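Local coordinates for protein ribokinase (Giardia lamblia, PDB 6WHJ) that probably phosphorylates D-ribose at O-5 with ATP and a divalent cation, most likely magnesium, feeding ribose 5-phosphate into nucleotide synthesis and the pentose phosphate pathway, at residues T139-Q144 with S167-V172; I190-C195 with S230-F235. All blocks are in the same frame, centred on the assembly; numbering follows the deposited sequence.

Contact 1: T139-Q144 with S167-V172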
ATOM      1  N   THR B 139      -4.605 -33.734  14.501  1.00 29.44           N
ATOM      2  CA  THR B 139      -5.791 -34.165  13.768  1.00 31.49           C
ATOM      3  C   THR B 139      -5.929 -33.465  12.421  1.00 30.66           C
ATOM      4  O   THR B 139      -6.266 -34.110  11.419  1.00 27.38           O
ATOM      5  CB  THR B 139      -7.066 -33.911  14.587  1.00 30.70           C
ATOM      6  OG1 THR B 139      -6.991 -34.598  15.845  1.00 35.58           O
ATOM      7  CG2 THR B 139      -8.288 -34.412  13.828  1.00 27.20           C
ATOM      8  N   LEU B 140      -5.652 -32.162  12.378  1.00 24.91           N
ATOM      9  CA  LEU B 140      -5.804 -31.364  11.177  1.00 25.33           C
ATOM     10  C   LEU B 140      -4.527 -30.590  10.888  1.00 27.15           C
ATOM     11  O   LEU B 140      -3.866 -30.089  11.804  1.00 27.06           O
ATOM     12  CB  LEU B 140      -6.967 -30.379  11.316  1.00 26.10           C
ATOM     13  CG  LEU B 140      -8.340 -30.969  11.614  1.00 27.98           C
ATOM     14  CD1 LEU B 140      -9.349 -29.831  11.735  1.00 27.91           C
ATOM     15  CD2 LEU B 140      -8.735 -31.956  10.517  1.00 25.73           C
ATOM     16  N   VAL B 141      -4.193 -30.485   9.607  1.00 22.10           N
ATOM     17  CA  VAL B 141      -3.155 -29.583   9.141  1.00 22.90           C
ATOM     18  C   VAL B 141      -3.765 -28.739   8.032  1.00 24.63           C
ATOM     19  O   VAL B 141      -4.482 -29.270   7.178  1.00 25.68           O
ATOM     20  CB  VAL B 141      -1.891 -30.334   8.671  1.00 23.15           C
ATOM     21  CG1 VAL B 141      -2.198 -31.307   7.556  1.00 23.93           C
ATOM     22  CG2 VAL B 141      -0.827 -29.337   8.235  1.00 23.15           C
ATOM     23  N   VAL B 142      -3.521 -27.422   8.071  1.00 24.82           N
ATOM     24  CA  VAL B 142      -4.205 -26.449   7.220  1.00 22.51           C
ATOM     25  C   VAL B 142      -3.174 -25.627   6.456  1.00 25.37           C
ATOM     26  O   VAL B 142      -2.177 -25.173   7.031  1.00 25.77           O
ATOM     27  CB  VAL B 142      -5.124 -25.514   8.037  1.00 22.16           C
ATOM     28  CG1 VAL B 142      -6.023 -24.712   7.117  1.00 20.09           C
ATOM     29  CG2 VAL B 142      -5.955 -26.304   9.030  1.00 23.72           C
ATOM     30  N   MET B 143      -3.419 -25.426   5.161  1.00 25.48           N
ATOM     31  CA  MET B 143      -2.538 -24.628   4.319  1.00 22.80           C
ATOM     32  C   MET B 143      -3.379 -23.764   3.390  1.00 26.69           C
ATOM     33  O   MET B 143      -4.543 -24.067   3.116  1.00 25.58           O
ATOM     34  CB  MET B 143      -1.601 -25.507   3.480  1.00 21.62           C
ATOM     35  CG  MET B 143      -0.700 -26.421   4.287  1.00 21.21           C
ATOM     36  SD  MET B 143       0.579 -27.190   3.281  1.00 26.23           S
ATOM     37  CE  MET B 143       1.600 -25.779   2.847  1.00 23.52           C
ATOM     38  N   GLN B 144      -2.763 -22.681   2.902  1.00 26.47           N
ATOM     39  CA  GLN B 144      -3.380 -21.764   1.948  1.00 22.10           C
ATOM     40  C   GLN B 144      -2.464 -21.564   0.746  1.00 23.38           C
ATOM     41  O   GLN B 144      -1.745 -22.485   0.350  1.00 21.52           O
ATOM     42  CB  GLN B 144      -3.690 -20.418   2.593  1.00 22.53           C
ATOM     43  CG  GLN B 144      -4.458 -20.501   3.889  1.00 23.67           C
ATOM     44  CD  GLN B 144      -3.576 -20.843   5.059  1.00 23.79           C
ATOM     45  OE1 GLN B 144      -2.390 -20.517   5.070  1.00 24.92           O
ATOM     46  NE2 GLN B 144      -4.147 -21.495   6.060  1.00 24.06           N
ATOM     47  N   SER B 167      -2.942 -42.052  10.799  1.00 43.57           N
ATOM     48  CA  SER B 167      -4.128 -42.208   9.963  1.00 43.87           C
ATOM     49  C   SER B 167      -5.286 -41.329  10.406  1.00 41.69           C
ATOM     50  O   SER B 167      -6.319 -41.307   9.728  1.00 41.43           O
ATOM     51  CB  SER B 167      -4.583 -43.669   9.949  1.00 46.24           C
ATOM     52  OG  SER B 167      -4.945 -44.098  11.250  1.00 46.19           O
ATOM     53  N   SER B 168      -5.149 -40.619  11.520  1.00 41.86           N
ATOM     54  CA  SER B 168      -6.172 -39.689  11.961  1.00 41.63           C
ATOM     55  C   SER B 168      -5.955 -38.277  11.429  1.00 41.61           C
ATOM     56  O   SER B 168      -6.854 -37.436  11.551  1.00 40.93           O
ATOM     57  CB  SER B 168      -6.242 -39.681  13.487  1.00 43.81           C
ATOM     58  OG  SER B 168      -4.971 -39.428  14.048  1.00 54.59           O
ATOM     59  N   LEU B 169      -4.810 -38.014  10.803  1.00 39.30           N
ATOM     60  CA  LEU B 169      -4.495 -36.682  10.307  1.00 34.40           C
ATOM     61  C   LEU B 169      -5.264 -36.408   9.017  1.00 35.78           C
ATOM     62  O   LEU B 169      -5.297 -37.252   8.114  1.00 35.99           O
ATOM     63  CB  LEU B 169      -2.995 -36.556  10.056  1.00 32.77           C
ATOM     64  CG  LEU B 169      -2.554 -35.241   9.424  1.00 27.07           C
ATOM     65  CD1 LEU B 169      -2.838 -34.095  10.358  1.00 28.46           C
ATOM     66  CD2 LEU B 169      -1.102 -35.297   9.078  1.00 30.51           C
ATOM     67  N   ARG B 170      -5.914 -35.247   8.951  1.00 29.74           N
ATOM     68  CA  ARG B 170      -6.615 -34.792   7.759  1.00 29.11           C
ATOM     69  C   ARG B 170      -6.001 -33.478   7.291  1.00 25.57           C
ATOM     70  O   ARG B 170      -5.680 -32.609   8.108  1.00 21.87           O
ATOM     71  CB  ARG B 170      -8.109 -34.600   8.030  1.00 27.90           C
ATOM     72  CG  ARG B 170      -8.834 -35.886   8.298  1.00 31.59           C
ATOM     73  CD  ARG B 170      -8.906 -36.819   7.122  1.00 32.89           C
ATOM     74  NE  ARG B 170      -9.646 -38.018   7.510  1.00 38.50           N
ATOM     75  CZ  ARG B 170      -9.090 -39.107   8.038  1.00 43.39           C
ATOM     76  NH1 ARG B 170      -7.774 -39.171   8.215  1.00 42.23           N
ATOM     77  NH2 ARG B 170      -9.851 -40.140   8.380  1.00 43.03           N
ATOM     78  N   PHE B 171      -5.821 -33.343   5.981  1.00 25.82           N
ATOM     79  CA  PHE B 171      -5.280 -32.133   5.364  1.00 24.42           C
ATOM     80  C   PHE B 171      -6.441 -31.287   4.832  1.00 26.47           C
ATOM     81  O   PHE B 171      -7.162 -31.708   3.919  1.00 20.58           O
ATOM     82  CB  PHE B 171      -4.304 -32.518   4.254  1.00 26.18           C
ATOM     83  CG  PHE B 171      -3.682 -31.355   3.517  1.00 26.87           C
ATOM     84  CD1 PHE B 171      -3.638 -30.084   4.067  1.00 26.70           C
ATOM     85  CD2 PHE B 171      -3.091 -31.561   2.272  1.00 26.52           C
ATOM     86  CE1 PHE B 171      -3.047 -29.033   3.378  1.00 24.15           C
ATOM     87  CE2 PHE B 171      -2.497 -30.523   1.584  1.00 27.53           C
ATOM     88  CZ  PHE B 171      -2.478 -29.254   2.139  1.00 25.99           C
ATOM     89  N   VAL B 172      -6.623 -30.101   5.417  1.00 25.79           N
ATOM     90  CA  VAL B 172      -7.592 -29.113   4.959  1.00 25.88           C
ATOM     91  C   VAL B 172      -6.840 -28.052   4.165  1.00 23.62           C
ATOM     92  O   VAL B 172      -5.966 -27.364   4.710  1.00 20.86           O
ATOM     93  CB  VAL B 172      -8.351 -28.473   6.132  1.00 27.24           C
ATOM     94  CG1 VAL B 172      -9.402 -27.461   5.605  1.00 18.59           C
ATOM     95  CG2 VAL B 172      -8.978 -29.550   7.022  1.00 23.56           C
TER
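A chi1 of 179° points CG of F171 away from its own amide nitrogen and turns the ring edge, through CD1 and CE1, to V141 and M143; in M143, chi1 of -59° and an extended chi2 bring SD to the same ring. The two side chains cross obliquely: M143 CG comes within 3.6 Å of F171 CE1, and SD lies 4.8 Å from the centroid of the F171 ring, an oblique Met-aromatic contact. V141 O lies near the plane of that ring, 3.3 Å from F171 CD1 at its edge, and V141 CG1 packs against both F171 CD1 and L169 CD1. Helix 149-165 covers this face, its F155 and I159 touching M143. On the face bearing L140, V142, R170 and V172, L140 and V142 touch C281 of helix 272-287, and L140 CD2 rests on R170 CB at 3.7 Å. Between the two faces runs a regular parallel pairing. R170 N donates to T139 O at 2.7 Å, V141 N to R170 O, V172 N to V141 O, and M143 N closes the series on V172 O at 3.2 Å. R170 NH1 turns back to S167 O (3.0 Å) and L169 O, with NH2 making a weak bond to N299. Strand 140-143, helix 149-165 and strand 170-173 thus form a classic beta-alpha-beta crossover, in the central sheet of the PfkB-family kinase fold.

Contact 2: I190-C195 with S230-F235; sequences ITDIFC and SPSLKF
D192 and K234 meet where strands 193-194 and 235-239 of the PfkB-family alpha/beta sheet pair in parallel, I193 opposite F235. The tightly packed part is the buried pairing of D192, I193 and F194 with L233 and F235: F194 N reaches F235 O at 3.0 Å, in the carbonyl plane and nearly straight at 169°, and F235 N gives D192 O a weak bond. L233 CD1 fills in beside this pairing, 3.8 Å from F194 CB, while F235 and I193 face helix 301-318. On the other side S232 and K234 are partly exposed to solvent, and polar side chains do much of the joining. K234 N still bonds D192 O at 2.9 Å, but the lysine chain runs alongside D192 and bends at chi4 (80°), so that NZ grips OD2 of D192 from the anti side in a salt bridge and also donates to S232 O on a lone pair. D192 OD1 serves F171 N and K163, so both carboxylate oxygens are engaged, and the two lysines probably favour its ionised form. S230 OG accepts from L233 N and S232 N in an ST motif and ST turn, and bonds to L188 O. S232 OG donates to T191 O at 2.7 Å, approaching from above the carbonyl plane, 56° out of it.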
ATOM      1  N   ILE B 190      -3.009 -35.038  -1.804  1.00 27.89           N
ATOM      2  CA  ILE B 190      -2.983 -35.380  -0.390  1.00 27.44           C
ATOM      3  C   ILE B 190      -3.985 -34.569   0.401  1.00 28.24           C
ATOM      4  O   ILE B 190      -4.077 -34.735   1.621  1.00 29.89           O
ATOM      5  CB  ILE B 190      -1.576 -35.221   0.225  1.00 30.17           C
ATOM      6  CG1 ILE B 190      -1.197 -33.740   0.261  1.00 31.20           C
ATOM      7  CG2 ILE B 190      -0.537 -36.070  -0.544  1.00 25.95           C
ATOM      8  CD1 ILE B 190      -0.184 -33.401   1.322  1.00 33.59           C
ATOM      9  N   THR B 191      -4.759 -33.714  -0.265  1.00 27.82           N
ATOM     10  CA  THR B 191      -5.815 -32.971   0.399  1.00 24.66           C
ATOM     11  C   THR B 191      -6.951 -33.914   0.762  1.00 27.73           C
ATOM     12  O   THR B 191      -7.369 -34.757  -0.045  1.00 23.81           O
ATOM     13  CB  THR B 191      -6.339 -31.861  -0.507  1.00 26.47           C
ATOM     14  OG1 THR B 191      -5.310 -30.885  -0.719  1.00 25.33           O
ATOM     15  CG2 THR B 191      -7.571 -31.186   0.115  1.00 22.06           C
ATOM     16  N   ASP B 192      -7.443 -33.782   1.987  1.00 27.14           N
ATOM     17  CA  ASP B 192      -8.604 -34.539   2.411  1.00 25.41           C
ATOM     18  C   ASP B 192      -9.885 -33.735   2.272  1.00 24.62           C
ATOM     19  O   ASP B 192     -10.907 -34.283   1.853  1.00 26.28           O
ATOM     20  CB  ASP B 192      -8.424 -35.002   3.858  1.00 28.53           C
ATOM     21  CG  ASP B 192      -7.216 -35.911   4.026  1.00 28.93           C
ATOM     22  OD1 ASP B 192      -6.206 -35.482   4.635  1.00 26.95           O
ATOM     23  OD2 ASP B 192      -7.276 -37.048   3.522  1.00 29.13           O
ATOM     24  N   ILE B 193      -9.844 -32.450   2.622  1.00 21.95           N
ATOM     25  CA  ILE B 193     -10.983 -31.541   2.543  1.00 22.28           C
ATOM     26  C   ILE B 193     -10.546 -30.262   1.841  1.00 25.00           C
ATOM     27  O   ILE B 193      -9.666 -29.549   2.337  1.00 21.96           O
ATOM     28  CB  ILE B 193     -11.556 -31.224   3.933  1.00 24.07           C
ATOM     29  CG1 ILE B 193     -12.010 -32.516   4.625  1.00 23.00           C
ATOM     30  CG2 ILE B 193     -12.672 -30.177   3.828  1.00 24.03           C
ATOM     31  CD1 ILE B 193     -12.342 -32.355   6.079  1.00 23.95           C
ATOM     32  N   PHE B 194     -11.183 -29.958   0.709  1.00 25.42           N
ATOM     33  CA  PHE B 194     -10.843 -28.819  -0.131  1.00 22.12           C
ATOM     34  C   PHE B 194     -11.902 -27.737   0.064  1.00 26.85           C
ATOM     35  O   PHE B 194     -13.107 -28.031   0.012  1.00 25.26           O
ATOM     36  CB  PHE B 194     -10.764 -29.276  -1.591  1.00 25.78           C
ATOM     37  CG  PHE B 194     -10.175 -28.265  -2.539  1.00 26.56           C
ATOM     38  CD1 PHE B 194      -8.931 -27.695  -2.295  1.00 25.53           C
ATOM     39  CD2 PHE B 194     -10.833 -27.939  -3.707  1.00 24.94           C
ATOM     40  CE1 PHE B 194      -8.378 -26.790  -3.175  1.00 23.05           C
ATOM     41  CE2 PHE B 194     -10.286 -27.028  -4.592  1.00 28.21           C
ATOM     42  CZ  PHE B 194      -9.054 -26.455  -4.324  1.00 28.40           C
ATOM     43  N   CYS B 195     -11.462 -26.495   0.303  1.00 23.82           N
ATOM     44  CA  CYS B 195     -12.358 -25.400   0.698  1.00 23.09           C
ATOM     45  C   CYS B 195     -12.204 -24.198  -0.226  1.00 26.52           C
ATOM     46  O   CYS B 195     -11.702 -23.142   0.182  1.00 25.32           O
ATOM     47  CB  CYS B 195     -12.089 -24.975   2.140  1.00 22.25           C
ATOM     48  SG  CYS B 195     -12.219 -26.313   3.308  1.00 32.08           S
ATOM     49  N   SER B 230      -6.828 -37.324  -7.319  1.00 37.64           N
ATOM     50  CA  SER B 230      -6.500 -37.338  -5.900  1.00 35.83           C
ATOM     51  C   SER B 230      -7.006 -38.621  -5.266  1.00 36.78           C
ATOM     52  O   SER B 230      -8.219 -38.892  -5.305  1.00 35.62           O
ATOM     53  CB  SER B 230      -7.099 -36.145  -5.160  1.00 34.92           C
ATOM     54  OG  SER B 230      -7.020 -36.378  -3.760  1.00 27.93           O
ATOM     55  N   PRO B 231      -6.121 -39.446  -4.696  1.00 39.67           N
ATOM     56  CA  PRO B 231      -6.591 -40.613  -3.934  1.00 33.09           C
ATOM     57  C   PRO B 231      -7.150 -40.261  -2.568  1.00 32.13           C
ATOM     58  O   PRO B 231      -7.794 -41.119  -1.952  1.00 33.79           O
ATOM     59  CB  PRO B 231      -5.329 -41.480  -3.804  1.00 33.87           C
ATOM     60  CG  PRO B 231      -4.197 -40.491  -3.883  1.00 33.54           C
ATOM     61  CD  PRO B 231      -4.651 -39.400  -4.813  1.00 32.18           C
ATOM     62  N   SER B 232      -6.891 -39.055  -2.053  1.00 34.62           N
ATOM     63  CA  SER B 232      -7.300 -38.708  -0.697  1.00 31.52           C
ATOM     64  C   SER B 232      -8.544 -37.831  -0.602  1.00 26.33           C
ATOM     65  O   SER B 232      -9.192 -37.845   0.449  1.00 27.16           O
ATOM     66  CB  SER B 232      -6.156 -38.005   0.044  1.00 31.93           C
ATOM     67  OG  SER B 232      -5.748 -36.835  -0.636  1.00 32.61           O
ATOM     68  N   LEU B 233      -8.884 -37.058  -1.636  1.00 28.16           N
ATOM     69  CA  LEU B 233      -9.939 -36.050  -1.493  1.00 26.31           C
ATOM     70  C   LEU B 233     -11.279 -36.694  -1.174  1.00 27.52           C
ATOM     71  O   LEU B 233     -11.768 -37.546  -1.923  1.00 31.35           O
ATOM     72  CB  LEU B 233     -10.052 -35.188  -2.751  1.00 29.41           C
ATOM     73  CG  LEU B 233     -11.086 -34.046  -2.703  1.00 28.58           C
ATOM     74  CD1 LEU B 233     -10.820 -33.037  -1.607  1.00 26.15           C
ATOM     75  CD2 LEU B 233     -11.171 -33.341  -4.047  1.00 30.04           C
ATOM     76  N   LYS B 234     -11.889 -36.253  -0.076  1.00 27.76           N
ATOM     77  CA  LYS B 234     -13.138 -36.824   0.407  1.00 31.92           C
ATOM     78  C   LYS B 234     -14.304 -35.851   0.368  1.00 31.24           C
ATOM     79  O   LYS B 234     -15.447 -36.281   0.188  1.00 31.31           O
ATOM     80  CB  LYS B 234     -12.964 -37.329   1.845  1.00 29.96           C
ATOM     81  CG  LYS B 234     -12.004 -38.496   1.963  1.00 33.41           C
ATOM     82  CD  LYS B 234     -11.449 -38.610   3.377  1.00 33.58           C
ATOM     83  CE  LYS B 234     -10.308 -39.617   3.418  1.00 40.76           C
ATOM     84  NZ  LYS B 234      -9.040 -39.002   2.929  1.00 31.21           N
ATOM     85  N   PHE B 235     -14.045 -34.557   0.558  1.00 26.74           N
ATOM     86  CA  PHE B 235     -15.091 -33.548   0.576  1.00 27.87           C
ATOM     87  C   PHE B 235     -14.561 -32.261  -0.027  1.00 25.47           C
ATOM     88  O   PHE B 235     -13.408 -31.889   0.203  1.00 26.04           O
ATOM     89  CB  PHE B 235     -15.590 -33.274   1.997  1.00 28.11           C
ATOM     90  CG  PHE B 235     -16.231 -34.457   2.646  1.00 31.09           C
ATOM     91  CD1 PHE B 235     -15.520 -35.243   3.538  1.00 29.42           C
ATOM     92  CD2 PHE B 235     -17.546 -34.791   2.357  1.00 27.72           C
ATOM     93  CE1 PHE B 235     -16.104 -36.329   4.131  1.00 31.60           C
ATOM     94  CE2 PHE B 235     -18.134 -35.882   2.945  1.00 31.83           C
ATOM     95  CZ  PHE B 235     -17.412 -36.657   3.836  1.00 33.32           C
TER

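How the contacts relate
Contact 1 closes before contact 2 opens along the chain, and their centres lie 10 Å apart on the same side of the chain's centre. Both belong to the nine-stranded mixed sheet, where strands 140-143, 170-173, 193-194 and 235-239 are consecutive and parallel. The seam between the contacts is strand 170-173 against 193-194, where F171 O meets I193 N at 3.1 Å. Each contact adds one strand to that shared middle pair. The principle illustrated is a sheet built from successive parallel strands, each next to the one before it in the chain. Side chain to side chain, V142 lies about 7 Å from G45 and 8 Å from D274, F194 about 9 Å from N197 and I193 about 10 Å from T239, all predicted substrate or ATP sites.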